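PDB 4GQ2: nucleoporin nup120 from Schizosaccharomyces pombe, which serves as a structural component of the nuclear pore complex, whose nucleoporins can also act as docking partners for transiently associated transport factors. Local coordinates for residues L5-V10 with K539-R544; V843-L848 with F877-E882. All coordinates share one frame; numbering follows the deposited sequence.

Contact 1 (L5-V10 with K539-R544); sequences LKHAVV and KVAFIR
Ala8 and Phe542 face each other as a hydrogen-bonded antiparallel pair, and the methyl of Ala8 rests obliquely against the Phe542 ring, CB lying 3.9 Å from CE1. Their two backbone bonds are the longest of six: Ala8 N reaches Phe542 O at 3.1 Å. The pairs at either end, Lys6 with Arg544 and Val10 with Val540, are drawn closer; Val10 N meets Val540 O at 2.8 Å in a nearly straight bond (N-H...O 169°). Between them, His7-Ile543 and Val9-Ala541 are non-hydrogen-bonded pairs, where CA-H groups lean on carbonyls, as from Ala541 CA to Ala8 O at 3.0 Å. This ladder pairs an N-terminal strand with one more than 500 residues later, side by side in a mixed sheet, consistent with the early strand closing a blade of the beta-propeller. The more enclosed part is the Ala8, Val10 and Phe542 side, which helix 672-703 covers through Ser677, Arg680 and Val681. Further along that face, packing gives way to partly exposed charged chains. Arg544, its chi1 of 57° setting CG between backbone N and carbonyl carbon, runs extended back across Lys6, so that Lys6 CB sits over the centre of one guanidinium face, 4.1 Å from CZ. The two charged ends diverge, Lys6 to Glu554 and Arg544 to Glu550. On the other face the partly exposed Val9 lays CG1 against the aliphatic chain of the buried Lys539, 3.5 Å from CD, while Lys539 NZ goes on to Asp514 and Asp518.

Contact 2 (V843-L848 with F877-E882); sequences VYLKAL and FAVLRE
The carbonyl oxygen of Val879 receives a hydrogen bond from a water at 2.6 Å, and the same water is hydrogen-bonded to Tyr844 OH at 3.1 Å. It is the polar bridge between two segments that share no direct hydrogen bond: Tyr844 OH itself stays 3.9 Å from Val879 O, which lies at the ring edge, near the plane. Tyr844 swings its ring out from helix 840-852 with CG anti to the backbone N (chi1 172°), which carries the hydroxyl across to the turn at 878-880. There CD2 of Leu880 approaches the ring obliquely, 4.2 Å from Tyr844 CD2. Leu848, one helical turn on from Tyr844, sets its CG over one face of the ring, toward the rim, and sends CD1 on to Val879, 4.1 Å from CG1. Leu845 adds a looser touch, its CD1 4.5 Å from the same Val879 methyl; Val879, whose CB points toward the helix, meets both leucines through CG1, with CB equally close to Leu848 CD1. Only 172 Å² is buried, yet all five touching residues are buried in the fold, because other elements complete the packing. The contact belongs to the C-terminal helical region, of the HEAT-repeat kind, where a short turn leading into helix 881-889 leans on the side of an earlier helix. Helix 812-822 closes one side, with Val817 on Leu845, Phe821 on Leu848 and Leu822 on Val879, while its Glu818 accepts a hydrogen bond from Val879 N; helix 856-864 adds Phe863 against Tyr844.

Contacts 1 and 2 follow one another along the chain: residues 539-544 complete the first pairing long before 843-848 begins the second. Their centres are about 39 Å apart and their nearest atoms about 29 Å, so neither touches the other. The centre of contact 1 lies about 7 Å from the centre of the chain, at the junction of propeller and helices; that of contact 2 lies about 32 Å from it, in the C-terminal arm. One is a strand ladder bridging over 500 residues, the other a local helix-to-turn contact whose segments are 29 residues apart. No other protein chain of the assembly touches either one.

Contact 1 (L5-V10 with K539-R544)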
loop_
_atom_site.group_PDB
_atom_site.type_symbol
_atom_site.label_atom_id
_atom_site.label_comp_id
_atom_site.label_asym_id
_atom_site.label_seq_id
_atom_site.Cartn_x
_atom_site.Cartn_y
_atom_site.Cartn_z
ATOM N N LEU A 5 -6.924 -21.550 -15.216
ATOM C CA LEU A 5 -6.724 -21.511 -13.773
ATOM C C LEU A 5 -5.772 -20.377 -13.406
ATOM O O LEU A 5 -4.750 -20.182 -14.057
ATOM C CB LEU A 5 -6.148 -22.833 -13.267
ATOM C CG LEU A 5 -6.905 -24.131 -13.542
ATOM C CD1 LEU A 5 -6.039 -25.298 -13.096
ATOM C CD2 LEU A 5 -8.268 -24.160 -12.859
ATOM N N LYS A 6 -6.121 -19.630 -12.366
ATOM C CA LYS A 6 -5.240 -18.602 -11.835
ATOM C C LYS A 6 -4.904 -18.916 -10.397
ATOM O O LYS A 6 -5.557 -19.749 -9.762
ATOM C CB LYS A 6 -5.884 -17.220 -11.947
ATOM C CG LYS A 6 -5.609 -16.554 -13.278
ATOM C CD LYS A 6 -6.768 -15.674 -13.698
ATOM C CE LYS A 6 -6.689 -15.327 -15.176
ATOM N NZ LYS A 6 -5.442 -14.585 -15.506
ATOM N N HIS A 7 -3.878 -18.259 -9.881
ATOM C CA HIS A 7 -3.530 -18.447 -8.487
ATOM C C HIS A 7 -3.352 -17.159 -7.743
ATOM O O HIS A 7 -3.109 -16.107 -8.337
ATOM C CB HIS A 7 -2.334 -19.396 -8.339
ATOM C CG HIS A 7 -1.037 -18.877 -8.922
ATOM N ND1 HIS A 7 -0.986 -17.899 -9.844
ATOM C CD2 HIS A 7 0.280 -19.276 -8.701
ATOM C CE1 HIS A 7 0.298 -17.661 -10.175
ATOM N NE2 HIS A 7 1.070 -18.506 -9.476
ATOM N N ALA A 8 -3.532 -17.236 -6.431
ATOM C CA ALA A 8 -3.214 -16.141 -5.536
ATOM C C ALA A 8 -1.914 -16.498 -4.830
ATOM O O ALA A 8 -1.824 -17.541 -4.195
ATOM C CB ALA A 8 -4.332 -15.945 -4.528
ATOM N N VAL A 9 -0.919 -15.627 -4.952
ATOM C CA VAL A 9 0.419 -15.875 -4.434
ATOM C C VAL A 9 0.669 -15.061 -3.164
ATOM O O VAL A 9 0.404 -13.861 -3.131
ATOM C CB VAL A 9 1.496 -15.515 -5.494
ATOM C CG1 VAL A 9 2.897 -15.715 -4.937
ATOM C CG2 VAL A 9 1.324 -16.351 -6.756
ATOM N N VAL A 10 1.178 -15.713 -2.124
ATOM C CA VAL A 10 1.616 -15.008 -0.919
ATOM C C VAL A 10 3.057 -15.408 -0.590
ATOM O O VAL A 10 3.347 -16.592 -0.416
ATOM C CB VAL A 10 0.689 -15.266 0.296
ATOM C CG1 VAL A 10 1.111 -14.426 1.494
ATOM C CG2 VAL A 10 -0.750 -14.954 -0.054
ATOM N N LYS A 539 7.088 -19.153 -1.517
ATOM C CA LYS A 539 5.731 -18.638 -1.667
ATOM C C LYS A 539 4.703 -19.769 -1.495
ATOM O O LYS A 539 4.985 -20.920 -1.841
ATOM C CB LYS A 539 5.567 -17.987 -3.048
ATOM C CG LYS A 539 6.515 -16.822 -3.314
ATOM C CD LYS A 539 6.330 -16.242 -4.704
ATOM C CE LYS A 539 7.275 -15.076 -4.968
ATOM N NZ LYS A 539 8.655 -15.518 -5.324
ATOM N N VAL A 540 3.539 -19.432 -0.932
ATOM C CA VAL A 540 2.352 -20.297 -0.911
ATOM C C VAL A 540 1.325 -19.697 -1.843
ATOM O O VAL A 540 1.221 -18.477 -1.959
ATOM C CB VAL A 540 1.597 -20.328 0.446
ATOM C CG1 VAL A 540 1.313 -21.761 0.870
ATOM C CG2 VAL A 540 2.323 -19.566 1.533
ATOM N N ALA A 541 0.522 -20.556 -2.460
ATOM C CA ALA A 541 -0.520 -20.097 -3.349
ATOM C C ALA A 541 -1.725 -21.029 -3.290
ATOM O O ALA A 541 -1.656 -22.110 -2.702
ATOM C CB ALA A 541 0.021 -19.998 -4.764
ATOM N N PHE A 542 -2.838 -20.592 -3.870
ATOM C CA PHE A 542 -3.973 -21.481 -4.107
ATOM C C PHE A 542 -4.602 -21.232 -5.458
ATOM O O PHE A 542 -4.467 -20.152 -6.028
ATOM C CB PHE A 542 -5.045 -21.404 -3.014
ATOM C CG PHE A 542 -4.807 -20.346 -1.990
ATOM C CD1 PHE A 542 -5.121 -19.017 -2.249
ATOM C CD2 PHE A 542 -4.285 -20.683 -0.751
ATOM C CE1 PHE A 542 -4.903 -18.038 -1.290
ATOM C CE2 PHE A 542 -4.067 -19.711 0.211
ATOM C CZ PHE A 542 -4.377 -18.387 -0.058
ATOM N N ILE A 543 -5.287 -22.254 -5.959
ATOM C CA ILE A 543 -5.949 -22.184 -7.255
ATOM C C ILE A 543 -7.236 -21.373 -7.121
ATOM O O ILE A 543 -7.871 -21.371 -6.060
ATOM C CB ILE A 543 -6.226 -23.603 -7.814
ATOM C CG1 ILE A 543 -4.909 -24.373 -7.962
ATOM C CG2 ILE A 543 -6.931 -23.541 -9.165
ATOM C CD1 ILE A 543 -5.071 -25.859 -8.202
ATOM N N ARG A 544 -7.589 -20.665 -8.191
ATOM C CA ARG A 544 -8.858 -19.942 -8.282
ATOM C C ARG A 544 -9.285 -19.787 -9.735
ATOM O O ARG A 544 -8.453 -19.838 -10.648
ATOM C CB ARG A 544 -8.774 -18.572 -7.587
ATOM C CG ARG A 544 -7.685 -17.636 -8.099
ATOM C CD ARG A 544 -7.789 -16.270 -7.429
ATOM N NE ARG A 544 -7.138 -15.210 -8.202
ATOM C CZ ARG A 544 -7.658 -14.633 -9.287
ATOM N NH1 ARG A 544 -8.843 -15.012 -9.753
ATOM N NH2 ARG A 544 -6.982 -13.675 -9.914
#

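Contact 2 (V843-L848 with F877-E882)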
loop_
_atom_site.group_PDB
_atom_site.type_symbol
_atom_site.label_atom_id
_atom_site.label_comp_id
_atom_site.label_asym_id
_atom_site.label_seq_id
_atom_site.Cartn_x
_atom_site.Cartn_y
_atom_site.Cartn_z
ATOM N N VAL A 843 -18.039 15.020 6.168
ATOM C CA VAL A 843 -17.424 16.294 6.505
ATOM C C VAL A 843 -17.058 16.346 7.996
ATOM O O VAL A 843 -15.963 16.789 8.363
ATOM C CB VAL A 843 -18.317 17.481 6.069
ATOM C CG1 VAL A 843 -17.627 18.815 6.350
ATOM C CG2 VAL A 843 -18.642 17.378 4.577
ATOM N N TYR A 844 -17.959 15.851 8.842
ATOM C CA TYR A 844 -17.711 15.747 10.272
ATOM C C TYR A 844 -16.487 14.872 10.519
ATOM O O TYR A 844 -15.636 15.183 11.365
ATOM C CB TYR A 844 -18.947 15.175 10.987
ATOM C CG TYR A 844 -18.726 14.860 12.450
ATOM C CD1 TYR A 844 -18.664 15.877 13.399
ATOM C CD2 TYR A 844 -18.574 13.542 12.888
ATOM C CE1 TYR A 844 -18.463 15.596 14.742
ATOM C CE2 TYR A 844 -18.365 13.254 14.234
ATOM C CZ TYR A 844 -18.312 14.290 15.152
ATOM O OH TYR A 844 -18.093 14.028 16.484
ATOM N N LEU A 845 -16.384 13.786 9.766
ATOM C CA LEU A 845 -15.238 12.887 9.900
ATOM C C LEU A 845 -13.945 13.535 9.379
ATOM O O LEU A 845 -12.886 13.346 9.974
ATOM C CB LEU A 845 -15.515 11.536 9.233
ATOM C CG LEU A 845 -14.439 10.445 9.252
ATOM C CD1 LEU A 845 -14.165 9.902 10.654
ATOM C CD2 LEU A 845 -14.876 9.337 8.305
ATOM N N LYS A 846 -14.033 14.302 8.289
ATOM C CA LYS A 846 -12.895 15.117 7.835
ATOM C C LYS A 846 -12.389 15.980 8.992
ATOM O O LYS A 846 -11.189 16.066 9.234
ATOM C CB LYS A 846 -13.285 16.018 6.662
ATOM C CG LYS A 846 -13.596 15.281 5.371
ATOM C CD LYS A 846 -13.796 16.234 4.199
ATOM C CE LYS A 846 -12.508 16.950 3.825
ATOM N NZ LYS A 846 -12.607 17.613 2.493
ATOM N N ALA A 847 -13.319 16.586 9.724
ATOM C CA ALA A 847 -12.984 17.438 10.855
ATOM C C ALA A 847 -12.261 16.685 11.977
ATOM O O ALA A 847 -11.246 17.153 12.497
ATOM C CB ALA A 847 -14.236 18.125 11.377
ATOM N N LEU A 848 -12.781 15.517 12.345
ATOM C CA LEU A 848 -12.130 14.690 13.354
ATOM C C LEU A 848 -10.720 14.264 12.949
ATOM O O LEU A 848 -9.821 14.235 13.783
ATOM C CB LEU A 848 -12.957 13.448 13.648
ATOM C CG LEU A 848 -14.357 13.582 14.239
ATOM C CD1 LEU A 848 -14.929 12.186 14.309
ATOM C CD2 LEU A 848 -14.336 14.226 15.619
ATOM N N PHE A 877 -22.570 4.397 12.559
ATOM C CA PHE A 877 -21.280 5.037 12.781
ATOM C C PHE A 877 -21.043 5.349 14.244
ATOM O O PHE A 877 -21.669 6.245 14.808
ATOM C CB PHE A 877 -21.159 6.323 11.964
ATOM C CG PHE A 877 -21.418 6.141 10.496
ATOM C CD1 PHE A 877 -20.442 5.605 9.664
ATOM C CD2 PHE A 877 -22.636 6.516 9.942
ATOM C CE1 PHE A 877 -20.678 5.440 8.305
ATOM C CE2 PHE A 877 -22.875 6.367 8.582
ATOM C CZ PHE A 877 -21.893 5.829 7.764
ATOM N N ALA A 878 -20.109 4.622 14.842
ATOM C CA ALA A 878 -19.760 4.806 16.245
ATOM C C ALA A 878 -19.106 6.160 16.553
ATOM O O ALA A 878 -19.033 6.541 17.717
ATOM C CB ALA A 878 -18.868 3.669 16.716
ATOM N N VAL A 879 -18.625 6.879 15.533
ATOM C CA VAL A 879 -18.089 8.235 15.765
ATOM C C VAL A 879 -19.190 9.203 16.201
ATOM O O VAL A 879 -18.904 10.258 16.743
ATOM C CB VAL A 879 -17.338 8.846 14.546
ATOM C CG1 VAL A 879 -15.971 8.213 14.371
ATOM C CG2 VAL A 879 -18.160 8.753 13.265
ATOM N N LEU A 880 -20.447 8.831 15.959
ATOM C CA LEU A 880 -21.596 9.674 16.294
ATOM C C LEU A 880 -22.067 9.514 17.742
ATOM O O LEU A 880 -22.940 10.257 18.189
ATOM C CB LEU A 880 -22.760 9.417 15.331
ATOM C CG LEU A 880 -22.550 9.656 13.831
ATOM C CD1 LEU A 880 -23.869 9.552 13.081
ATOM C CD2 LEU A 880 -21.910 11.008 13.570
ATOM N N ARG A 881 -21.484 8.563 18.474
ATOM C CA ARG A 881 -21.942 8.259 19.837
ATOM C C ARG A 881 -21.937 9.463 20.785
ATOM O O ARG A 881 -22.940 9.716 21.454
ATOM C CB ARG A 881 -21.216 7.042 20.451
ATOM C CG ARG A 881 -19.723 7.216 20.701
ATOM C CD ARG A 881 -19.179 6.143 21.634
ATOM N NE ARG A 881 -19.401 6.475 23.041
ATOM C CZ ARG A 881 -18.576 7.213 23.783
ATOM N NH1 ARG A 881 -17.457 7.708 23.261
ATOM N NH2 ARG A 881 -18.868 7.459 25.052
ATOM N N GLU A 882 -20.835 10.211 20.823
ATOM C CA GLU A 882 -20.725 11.362 21.727
ATOM C C GLU A 882 -21.785 12.429 21.442
ATOM O O GLU A 882 -22.369 12.991 22.365
ATOM C CB GLU A 882 -19.320 11.970 21.695
ATOM C CG GLU A 882 -18.264 11.114 22.382
ATOM C CD GLU A 882 -16.861 11.704 22.313
ATOM O OE1 GLU A 882 -16.561 12.487 21.385
ATOM O OE2 GLU A 882 -16.044 11.378 23.194
HETATM O O HOH W 1 -20.191 12.193 17.865
#